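Local coordinates for protein transcriptional regulator, TetR family (Myxococcus xanthus, PDB 5K7F) that probably binds DNA as a dimeric TetR-type repressor, and is linked to isovaleryl coenzyme A in regulating an alternative route to that compound, at residues C96-I101 against T184-A189; L103-W108 against L171-W176; K136-L141 against S165-V170. One frame throughout, in Å; residues are numbered along the deposited sequence. Where two conformers were deposited one is given.

Contact 1 of 3, residues C96-I101 against T184-A189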
loop_
_atom_site.group_PDB
_atom_site.type_symbol
_atom_site.label_atom_id
_atom_site.label_comp_id
_atom_site.label_asym_id
_atom_site.label_seq_id
_atom_site.Cartn_x
_atom_site.Cartn_y
_atom_site.Cartn_z
ATOM N N CYS A 96 -2.424 -13.986 -12.831
ATOM C CA CYS A 96 -2.848 -13.632 -11.480
ATOM C C CYS A 96 -2.694 -12.137 -11.250
ATOM O O CYS A 96 -3.600 -11.463 -10.745
ATOM C CB CYS A 96 -2.055 -14.441 -10.466
ATOM S SG CYS A 96 -2.723 -14.443 -8.788
ATOM N N MET A 97 -1.561 -11.587 -11.691
ATOM C CA MET A 97 -1.313 -10.161 -11.564
ATOM C C MET A 97 -2.343 -9.342 -12.334
ATOM O O MET A 97 -2.860 -8.339 -11.818
ATOM C CB MET A 97 0.080 -9.815 -12.072
ATOM C CG MET A 97 0.392 -8.333 -11.855
ATOM S SD MET A 97 2.110 -7.932 -12.217
ATOM C CE MET A 97 2.702 -7.638 -10.575
ATOM N N ARG A 98 -2.617 -9.731 -13.589
ATOM C CA ARG A 98 -3.597 -8.985 -14.372
ATOM C C ARG A 98 -4.979 -9.031 -13.709
ATOM O O ARG A 98 -5.595 -7.977 -13.473
ATOM C CB ARG A 98 -3.631 -9.515 -15.799
ATOM C CG ARG A 98 -4.552 -8.744 -16.738
ATOM C CD ARG A 98 -4.454 -9.310 -18.149
ATOM N NE ARG A 98 -5.087 -8.478 -19.184
ATOM C CZ ARG A 98 -4.528 -7.428 -19.791
ATOM N NH1 ARG A 98 -3.299 -6.983 -19.477
ATOM N NH2 ARG A 98 -5.213 -6.816 -20.743
ATOM N N HIS A 99 -5.437 -10.219 -13.319
ATOM C CA HIS A 99 -6.728 -10.309 -12.623
ATOM C C HIS A 99 -6.751 -9.507 -11.320
ATOM O O HIS A 99 -7.757 -8.855 -10.999
ATOM C CB HIS A 99 -7.065 -11.771 -12.358
ATOM C CG HIS A 99 -7.578 -12.512 -13.583
ATOM N ND1 HIS A 99 -8.780 -12.224 -14.188
ATOM C CD2 HIS A 99 -7.011 -13.488 -14.333
ATOM C CE1 HIS A 99 -8.950 -13.019 -15.237
ATOM N NE2 HIS A 99 -7.891 -13.806 -15.344
ATOM N N ASN A 100 -5.659 -9.556 -10.536
ATOM C CA ASN A 100 -5.614 -8.810 -9.274
ATOM C C ASN A 100 -5.695 -7.289 -9.514
ATOM O O ASN A 100 -6.326 -6.557 -8.750
ATOM C CB ASN A 100 -4.344 -9.192 -8.518
ATOM C CG ASN A 100 -4.401 -8.946 -7.031
ATOM O OD1 ASN A 100 -3.721 -9.653 -6.296
ATOM N ND2 ASN A 100 -5.179 -7.973 -6.576
ATOM N N ILE A 101 -5.046 -6.787 -10.567
ATOM C CA ILE A 101 -5.086 -5.357 -10.825
ATOM C C ILE A 101 -6.501 -4.936 -11.182
ATOM O O ILE A 101 -6.978 -3.863 -10.783
ATOM C CB ILE A 101 -4.088 -4.986 -11.936
ATOM C CG1 ILE A 101 -2.657 -5.099 -11.437
ATOM C CG2 ILE A 101 -4.310 -3.533 -12.442
ATOM C CD1 ILE A 101 -1.610 -5.115 -12.527
ATOM N N THR A 184 -4.681 3.637 -18.816
ATOM C CA THR A 184 -5.808 2.762 -18.527
ATOM C C THR A 184 -5.365 1.626 -17.602
ATOM O O THR A 184 -4.176 1.372 -17.419
ATOM C CB THR A 184 -6.397 2.164 -19.810
ATOM O OG1 THR A 184 -5.419 1.318 -20.442
ATOM C CG2 THR A 184 -6.807 3.273 -20.767
ATOM N N ASP A 185 -6.344 0.902 -17.099
ATOM C CA ASP A 185 -6.088 -0.235 -16.276
ATOM C C ASP A 185 -5.268 -1.274 -17.039
ATOM O O ASP A 185 -4.377 -1.861 -16.522
ATOM C CB ASP A 185 -7.404 -0.920 -15.767
ATOM C CG ASP A 185 -8.509 -1.196 -16.871
ATOM O OD1 ASP A 185 -8.356 -0.905 -18.035
ATOM O OD2 ASP A 185 -9.579 -1.713 -16.478
ATOM N N GLU A 186 -5.641 -1.487 -18.296
ATOM C CA GLU A 186 -4.939 -2.468 -19.122
ATOM C C GLU A 186 -3.500 -2.043 -19.402
ATOM O O GLU A 186 -2.602 -2.894 -19.440
ATOM C CB GLU A 186 -5.693 -2.688 -20.433
ATOM C CG GLU A 186 -7.014 -3.402 -20.241
ATOM C CD GLU A 186 -7.609 -3.939 -21.532
ATOM O OE1 GLU A 186 -7.612 -3.245 -22.583
ATOM O OE2 GLU A 186 -8.079 -5.088 -21.485
ATOM N N GLN A 187 -3.254 -0.746 -19.616
ATOM C CA GLN A 187 -1.881 -0.287 -19.823
ATOM C C GLN A 187 -1.048 -0.512 -18.562
ATOM O O GLN A 187 0.123 -0.915 -18.651
ATOM C CB GLN A 187 -1.855 1.185 -20.220
ATOM C CG GLN A 187 -2.265 1.464 -21.634
ATOM C CD GLN A 187 -2.524 2.944 -21.901
ATOM O OE1 GLN A 187 -3.189 3.629 -21.132
ATOM N NE2 GLN A 187 -1.978 3.442 -23.004
ATOM N N ILE A 188 -1.660 -0.305 -17.388
ATOM C CA ILE A 188 -0.955 -0.501 -16.115
ATOM C C ILE A 188 -0.633 -1.975 -15.965
ATOM O O ILE A 188 0.513 -2.336 -15.657
ATOM C CB ILE A 188 -1.754 0.023 -14.897
ATOM C CG1 ILE A 188 -1.938 1.552 -15.007
ATOM C CG2 ILE A 188 -1.009 -0.352 -13.568
ATOM C CD1 ILE A 188 -3.033 2.189 -14.141
ATOM N N ALA A 189 -1.597 -2.853 -16.261
ATOM C CA ALA A 189 -1.326 -4.286 -16.127
ATOM C C ALA A 189 -0.297 -4.753 -17.146
ATOM O O ALA A 189 0.609 -5.536 -16.813
ATOM C CB ALA A 189 -2.615 -5.093 -16.259
HETATM O O HOH W 1 -1.184 -8.084 -17.842
#

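Contact 2 of 3, residues L103-W108 against L171-W176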
loop_
_atom_site.group_PDB
_atom_site.type_symbol
_atom_site.label_atom_id
_atom_site.label_comp_id
_atom_site.label_asym_id
_atom_site.label_seq_id
_atom_site.Cartn_x
_atom_site.Cartn_y
_atom_site.Cartn_z
ATOM N N LEU A 103 -9.284 -6.510 -10.130
ATOM C CA LEU A 103 -10.039 -6.510 -8.874
ATOM C C LEU A 103 -9.831 -5.225 -8.053
ATOM O O LEU A 103 -10.758 -4.730 -7.405
ATOM C CB LEU A 103 -9.642 -7.735 -8.049
ATOM C CG LEU A 103 -10.148 -7.782 -6.613
ATOM C CD1 LEU A 103 -11.625 -7.878 -6.559
ATOM C CD2 LEU A 103 -9.552 -8.970 -5.870
ATOM N N VAL A 104 -8.636 -4.643 -8.110
ATOM C CA VAL A 104 -8.303 -3.462 -7.335
ATOM C C VAL A 104 -8.908 -2.209 -7.926
ATOM O O VAL A 104 -9.144 -1.236 -7.191
ATOM C CB VAL A 104 -6.771 -3.371 -7.260
ATOM C CG1 VAL A 104 -6.327 -2.009 -6.928
ATOM C CG2 VAL A 104 -6.259 -4.349 -6.188
ATOM N N THR A 105 -9.175 -2.206 -9.248
ATOM C CA THR A 105 -9.513 -0.981 -9.961
ATOM C C THR A 105 -10.947 -0.916 -10.414
ATOM O O THR A 105 -11.432 0.199 -10.649
ATOM C CB THR A 105 -8.590 -0.755 -11.173
ATOM O OG1 THR A 105 -8.501 -1.903 -12.008
ATOM C CG2 THR A 105 -7.171 -0.415 -10.724
ATOM N N ARG A 106 -11.641 -2.057 -10.514
ATOM C CA ARG A 106 -13.047 -2.027 -10.935
ATOM C C ARG A 106 -13.891 -1.246 -9.923
ATOM O O ARG A 106 -13.793 -1.439 -8.707
ATOM C CB ARG A 106 -13.586 -3.445 -11.100
ATOM C CG ARG A 106 -12.980 -4.256 -12.257
ATOM C CD ARG A 106 -14.017 -5.313 -12.823
ATOM N NE ARG A 106 -13.421 -6.272 -13.734
ATOM C CZ ARG A 106 -12.668 -7.300 -13.371
ATOM N NH1 ARG A 106 -12.363 -7.499 -12.086
ATOM N NH2 ARG A 106 -12.194 -8.097 -14.306
ATOM N N GLY A 107 -14.727 -0.343 -10.421
ATOM C CA GLY A 107 -15.534 0.462 -9.524
ATOM C C GLY A 107 -16.294 -0.343 -8.477
ATOM O O GLY A 107 -16.371 0.067 -7.319
ATOM N N TRP A 108 -16.870 -1.499 -8.865
ATOM C CA TRP A 108 -17.734 -2.202 -7.917
ATOM C C TRP A 108 -16.978 -2.917 -6.806
ATOM O O TRP A 108 -17.565 -3.161 -5.753
ATOM C CB TRP A 108 -18.672 -3.202 -8.614
ATOM C CG TRP A 108 -18.057 -4.350 -9.332
ATOM C CD1 TRP A 108 -17.710 -4.404 -10.655
ATOM C CD2 TRP A 108 -17.714 -5.622 -8.774
ATOM N NE1 TRP A 108 -17.175 -5.639 -10.956
ATOM C CE2 TRP A 108 -17.195 -6.411 -9.823
ATOM C CE3 TRP A 108 -17.838 -6.189 -7.500
ATOM C CZ2 TRP A 108 -16.763 -7.725 -9.628
ATOM C CZ3 TRP A 108 -17.406 -7.516 -7.311
ATOM C CH2 TRP A 108 -16.869 -8.251 -8.366
ATOM N N LEU A 171 -1.653 -3.791 -4.839
ATOM C CA LEU A 171 -2.628 -3.239 -3.916
ATOM C C LEU A 171 -2.490 -1.725 -3.795
ATOM O O LEU A 171 -3.482 -1.039 -3.513
ATOM C CB LEU A 171 -2.489 -3.922 -2.548
ATOM C CG LEU A 171 -2.743 -5.433 -2.576
ATOM C CD1 LEU A 171 -2.538 -6.005 -1.181
ATOM C CD2 LEU A 171 -4.135 -5.741 -3.079
ATOM N N TRP A 172 -1.279 -1.177 -3.981
ATOM C CA TRP A 172 -1.069 0.264 -3.856
ATOM C C TRP A 172 -1.663 1.054 -5.023
ATOM O O TRP A 172 -1.747 2.286 -4.921
ATOM C CB TRP A 172 0.436 0.581 -3.680
ATOM C CG TRP A 172 0.659 1.818 -2.788
ATOM C CD1 TRP A 172 0.435 1.904 -1.441
ATOM C CD2 TRP A 172 1.092 3.122 -3.200
ATOM N NE1 TRP A 172 0.702 3.168 -0.996
ATOM C CE2 TRP A 172 1.115 3.934 -2.051
ATOM C CE3 TRP A 172 1.473 3.681 -4.423
ATOM C CZ2 TRP A 172 1.506 5.273 -2.089
ATOM C CZ3 TRP A 172 1.854 5.030 -4.453
ATOM C CH2 TRP A 172 1.855 5.796 -3.303
ATOM N N ILE A 173 -2.120 0.381 -6.099
ATOM C CA ILE A 173 -2.741 1.059 -7.255
ATOM C C ILE A 173 -3.917 1.946 -6.835
ATOM O O ILE A 173 -4.159 2.990 -7.446
ATOM C CB ILE A 173 -3.155 0.035 -8.307
ATOM C CG1 ILE A 173 -1.928 -0.697 -8.879
ATOM C CG2 ILE A 173 -3.929 0.714 -9.419
ATOM C CD1 ILE A 173 -2.317 -1.835 -9.935
ATOM N N TYR A 174 -4.665 1.559 -5.805
ATOM C CA TYR A 174 -5.796 2.394 -5.408
ATOM C C TYR A 174 -5.392 3.798 -4.989
ATOM O O TYR A 174 -6.200 4.724 -5.125
ATOM C CB TYR A 174 -6.582 1.697 -4.304
ATOM C CG TYR A 174 -6.155 1.970 -2.893
ATOM C CD1 TYR A 174 -6.714 3.025 -2.167
ATOM C CD2 TYR A 174 -5.261 1.130 -2.253
ATOM C CE1 TYR A 174 -6.364 3.248 -0.871
ATOM C CE2 TYR A 174 -4.896 1.354 -0.947
ATOM C CZ TYR A 174 -5.458 2.414 -0.259
ATOM O OH TYR A 174 -5.117 2.659 1.050
ATOM N N LYS A 175 -4.148 3.997 -4.532
ATOM C CA LYS A 175 -3.664 5.316 -4.109
ATOM C C LYS A 175 -3.523 6.296 -5.269
ATOM O O LYS A 175 -3.545 7.507 -5.036
ATOM C CB LYS A 175 -2.293 5.207 -3.410
ATOM C CG LYS A 175 -2.317 4.634 -1.994
ATOM C CD LYS A 175 -3.133 5.506 -1.061
ATOM C CE LYS A 175 -2.764 5.305 0.407
ATOM N NZ LYS A 175 -2.372 3.900 0.695
ATOM N N TRP A 176 -3.379 5.819 -6.503
ATOM C CA TRP A 176 -3.067 6.706 -7.611
ATOM C C TRP A 176 -3.891 6.484 -8.854
ATOM O O TRP A 176 -3.854 7.324 -9.757
ATOM C CB TRP A 176 -1.589 6.593 -7.987
ATOM C CG TRP A 176 -1.098 5.243 -8.400
ATOM C CD1 TRP A 176 -0.653 4.225 -7.580
ATOM C CD2 TRP A 176 -0.910 4.791 -9.726
ATOM N NE1 TRP A 176 -0.225 3.171 -8.332
ATOM C CE2 TRP A 176 -0.398 3.482 -9.657
ATOM C CE3 TRP A 176 -1.131 5.355 -10.974
ATOM C CZ2 TRP A 176 -0.119 2.738 -10.794
ATOM C CZ3 TRP A 176 -0.865 4.628 -12.082
ATOM C CH2 TRP A 176 -0.310 3.338 -11.994
#

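Contact 3 of 3, residues K136-L141 against S165-V170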
loop_
_atom_site.group_PDB
_atom_site.type_symbol
_atom_site.label_atom_id
_atom_site.label_comp_id
_atom_site.label_asym_id
_atom_site.label_seq_id
_atom_site.Cartn_x
_atom_site.Cartn_y
_atom_site.Cartn_z
ATOM N N LYS A 136 -3.499 -17.706 2.735
ATOM C CA LYS A 136 -3.682 -18.666 1.643
ATOM C C LYS A 136 -3.353 -18.042 0.286
ATOM O O LYS A 136 -2.749 -18.694 -0.566
ATOM C CB LYS A 136 -5.089 -19.228 1.666
ATOM C CG LYS A 136 -5.329 -20.206 2.833
ATOM C CD LYS A 136 -6.458 -21.191 2.548
ATOM C CE LYS A 136 -7.097 -21.714 3.834
ATOM N NZ LYS A 136 -8.170 -20.794 4.362
ATOM N N TYR A 137 -3.704 -16.769 0.079
ATOM C CA TYR A 137 -3.317 -16.093 -1.159
ATOM C C TYR A 137 -1.805 -15.925 -1.265
ATOM O O TYR A 137 -1.207 -16.199 -2.318
ATOM C CB TYR A 137 -4.040 -14.741 -1.249
ATOM C CG TYR A 137 -3.895 -14.084 -2.610
ATOM C CD1 TYR A 137 -4.379 -14.703 -3.753
ATOM C CD2 TYR A 137 -3.298 -12.849 -2.750
ATOM C CE1 TYR A 137 -4.234 -14.125 -5.029
ATOM C CE2 TYR A 137 -3.153 -12.254 -3.996
ATOM C CZ TYR A 137 -3.645 -12.898 -5.143
ATOM O OH TYR A 137 -3.521 -12.332 -6.399
ATOM N N VAL A 138 -1.167 -15.446 -0.192
ATOM C CA VAL A 138 0.282 -15.292 -0.198
ATOM C C VAL A 138 0.956 -16.633 -0.472
ATOM O O VAL A 138 1.930 -16.704 -1.237
ATOM C CB VAL A 138 0.778 -14.680 1.128
ATOM C CG1 VAL A 138 2.301 -14.643 1.165
ATOM C CG2 VAL A 138 0.267 -13.275 1.313
ATOM N N ASP A 139 0.446 -17.716 0.144
ATOM C CA ASP A 139 1.008 -19.050 -0.086
ATOM C C ASP A 139 0.953 -19.414 -1.564
ATOM O O ASP A 139 1.892 -20.007 -2.121
ATOM C CB ASP A 139 0.232 -20.106 0.717
ATOM C CG ASP A 139 0.464 -20.031 2.216
ATOM O OD1 ASP A 139 1.395 -19.342 2.681
ATOM O OD2 ASP A 139 -0.316 -20.690 2.937
ATOM N N PHE A 140 -0.181 -19.123 -2.199
ATOM C CA PHE A 140 -0.339 -19.380 -3.618
ATOM C C PHE A 140 0.709 -18.640 -4.433
ATOM O O PHE A 140 1.334 -19.220 -5.327
ATOM C CB PHE A 140 -1.741 -18.967 -4.030
ATOM C CG PHE A 140 -2.041 -19.146 -5.522
ATOM C CD1 PHE A 140 -2.492 -20.350 -6.027
ATOM C CD2 PHE A 140 -1.878 -18.082 -6.414
ATOM C CE1 PHE A 140 -2.813 -20.485 -7.394
ATOM C CE2 PHE A 140 -2.187 -18.212 -7.759
ATOM C CZ PHE A 140 -2.618 -19.414 -8.258
ATOM N N LEU A 141 0.903 -17.350 -4.150
ATOM C CA LEU A 141 1.927 -16.599 -4.877
ATOM C C LEU A 141 3.317 -17.179 -4.613
ATOM O O LEU A 141 4.120 -17.333 -5.554
ATOM C CB LEU A 141 1.881 -15.113 -4.495
ATOM C CG LEU A 141 0.575 -14.342 -4.782
ATOM C CD1 LEU A 141 0.705 -12.911 -4.297
ATOM C CD2 LEU A 141 0.295 -14.356 -6.232
ATOM N N SER A 165 6.383 -8.295 -3.214
ATOM C CA SER A 165 6.640 -7.264 -4.227
ATOM C C SER A 165 5.427 -7.138 -5.134
ATOM O O SER A 165 4.897 -6.028 -5.385
ATOM C CB SER A 165 7.888 -7.616 -5.037
ATOM O OG SER A 165 9.056 -7.550 -4.207
ATOM N N PHE A 166 4.974 -8.285 -5.613
ATOM C CA PHE A 166 3.730 -8.425 -6.366
ATOM C C PHE A 166 2.567 -7.764 -5.628
ATOM O O PHE A 166 1.805 -6.962 -6.202
ATOM C CB PHE A 166 3.521 -9.921 -6.569
ATOM C CG PHE A 166 2.231 -10.332 -7.274
ATOM C CD1 PHE A 166 0.964 -10.050 -6.765
ATOM C CD2 PHE A 166 2.333 -11.126 -8.375
ATOM C CE1 PHE A 166 -0.206 -10.530 -7.441
ATOM C CE2 PHE A 166 1.196 -11.601 -9.027
ATOM C CZ PHE A 166 -0.067 -11.286 -8.521
ATOM N N LEU A 167 2.365 -8.143 -4.363
ATOM C CA LEU A 167 1.243 -7.603 -3.610
ATOM C C LEU A 167 1.344 -6.090 -3.430
ATOM O O LEU A 167 0.350 -5.374 -3.606
ATOM C CB LEU A 167 1.139 -8.300 -2.255
ATOM C CG LEU A 167 0.429 -9.641 -2.253
ATOM C CD1 LEU A 167 0.551 -10.269 -0.850
ATOM C CD2 LEU A 167 -1.042 -9.506 -2.688
ATOM N N GLY A 168 2.520 -5.568 -3.039
ATOM C CA GLY A 168 2.649 -4.126 -2.893
ATOM C C GLY A 168 2.385 -3.390 -4.200
ATOM O O GLY A 168 1.704 -2.363 -4.223
ATOM N N MET A 169 3.018 -3.833 -5.279
ATOM C CA MET A 169 2.752 -3.202 -6.578
ATOM C C MET A 169 1.268 -3.100 -6.857
ATOM O O MET A 169 0.776 -2.035 -7.279
ATOM C CB MET A 169 3.413 -3.984 -7.718
ATOM C CG MET A 169 4.853 -3.759 -7.891
ATOM S SD MET A 169 5.556 -4.918 -9.102
ATOM C CE MET A 169 4.646 -4.509 -10.537
ATOM N N VAL A 170 0.533 -4.175 -6.606
ATOM C CA VAL A 170 -0.846 -4.251 -7.103
ATOM C C VAL A 170 -1.800 -3.561 -6.145
ATOM O O VAL A 170 -2.652 -2.771 -6.566
ATOM C CB VAL A 170 -1.234 -5.718 -7.338
ATOM C CG1 VAL A 170 -2.677 -5.819 -7.736
ATOM C CG2 VAL A 170 -0.343 -6.299 -8.446
#

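Contact 1 of 3, residues C96-I101 against T184-A189
Ala189 sets its methyl group between two residues of the facing helix, Ile101 on the buried side and Arg98 on the outer side. The inner half is the tight part. Ile101 CD1 lies 3.7 Å from Ala189 CA, so the isoleucine rests on backbone as well as on the methyl. Ile101 keeps CG1 anti to the carbonyl carbon (chi1 -71°), which sends CD1 across to the alanine. A small alanine suits this place, since the CA atoms of Arg98 and Ala189 are only 5.5 Å apart and the backbones come close here. The short helical segments run roughly antiparallel, at 147°, with axes 9.8 Å apart; they join the middle of helix 89-105 to the start of helix 185-196 in the all-helical C-terminal domain of the TetR family. Met192, one turn further along helix 185-196, also packs on Ile101.

The outer half is looser and polar, with Arg98 partly exposed and Glu186 exposed to solvent. Arg98 runs extended from CG to NE, a reach that carries its guanidinium to the neighbouring helix. NH1 passes 3.8 Å from Ala189 CB and forms a salt bridge with Asp190, while NH2 makes a long salt bridge to Glu186 OE2 at 3.4 Å, the guanidinium and carboxylate planes turned 41° apart. In the plane of the guanidinium, at its edge, a water accepts from Arg98 NH1 at 2.9 Å and donates weakly to Ala189 O. Upstream, Thr184 and Gln187 form a capping box that starts helix 185-196: Gln187 N donates to Thr184 OG1 at 3.1 Å, and Thr184 N donates to Gln187 OE1.

No direct hydrogen bond joins the two segments, so the chemistry implies an apolar seam closed on its outer side by one arginine shared between two acids and a water.

Contact 2 of 3, residues L103-W108 against L171-W176
Val104 spreads its two methyls over the end of helix 159-171 and the turn after it, CG2 meeting Leu171 and CG1 meeting Ile173. CG2 touches Leu171 CD2 at 4.0 Å, the two side chains crossing at about a right angle. CG1, placed opposite the backbone N by chi1 160°, instead reaches Ile173 CB at 4.0 Å and comes near the backbone N of Tyr174. A beta-branched valine fits here because its short, forked side chain covers both neighbours without pushing the segments apart. Leu171 starts out away from helix 89-105, yet its CD2 end swings back to meet the valine.

Beside this pair, Thr105 CG2 packs on Ile173 CG2 at 3.7 Å. The threonine can serve a buried apolar contact because its hydroxyl, OG1, is hydrogen-bonded to the carbonyl O of Ile101 one turn back, while its methyl faces the isoleucine. In this all-helical ligand-binding-type domain of the TetR family, the contact joins the C-terminal end of helix 89-105 to the connection leading from helix 159-171 toward helix 185-196. Ile173 reaches both sides of that junction, since Ile188 and Met192 of helix 185-196 also lie against it.

The far side of the turn belongs to the dimer. Lys175 NZ donates to Tyr174 OH at 3.0 Å and also forms a salt bridge with Glu118 of the second subunit, so the phenol and a carboxylate both help fix the ammonium group. Trp176 stacks on Phe164 of the second subunit, while Leu171 packs against Trp172 of that same partner chain.

Contact 3 of 3, residues K136-L141 against S165-V170
The short helical segments 136-141 and 165-170 run with their N-to-C directions 118° apart, their axes 11.4 Å from each other at closest approach, a spacing wide enough that side chains alone bridge it. Leu141 lies across the ring of Phe166, the two side chains meeting at about a right angle. Leu141 CD2 sits over one face of the phenyl ring, 4.0 Å from its centroid and 16° off the ring normal, a CH-pi contact, and Leu141 CD1 touches Phe166 CD1 at 3.8 Å. With CG anti to the backbone N (chi1 177°), Phe166 directs its ring into the space between the helices, where the leucine fork can reach it.

Leu167 fills the other half. Its CD2 meets Tyr137 CE2 at 3.7 Å, at the edge of the tyrosine ring and in its plane, while its CD1 reaches Val138 CG2, also 3.7 Å away. Leu141 CD1 closes the set against Leu167 CG at 3.9 Å. A branched leucine suits this position, since its two methyls answer two residues on successive places of helix 125-150.

These two helices belong to the helical C-terminal domain of a TetR-type regulator, and the packing carries on to helix 89-105, where Met97 lies against Phe166. Replacing Phe166 by an alanine would probably open a gap beneath both methyls of Leu141 and leave that side chain free to turn.

Tyr137 brings the one polar group into this apolar surface. Its OH approaches Phe166 CE1 obliquely at 3.9 Å, but its polar partner is Asn100 OD1 on helix 89-105, a hydrogen bond that satisfies the buried hydroxyl and helps fix the ring. Phe75 of helix 60-83 also meets this ring and probably helps to hold it.

All three contacts lie in the C-terminal domain of the TetR fold. Along the chain, contact 1 encloses contact 2, which in turn encloses contact 3. Contacts 1 and 2 have centres about 10 Å apart and meet where Ile101 CG1 packs on Ile173 CD1 at 3.6 Å; the centre of contact 3 is about 14 Å from that of contact 1 and 15 Å from that of contact 2. Helix 89-105 carries one side of contacts 1 and 2 and touches contact 3 through Asn100 and Met97. Helix 159-171 carries one side of contact 3 and, at its last residue, Leu171, joins contact 2. Residues of contacts 2 and 3 also touch the second subunit, so this core directly adjoins the dimer interface.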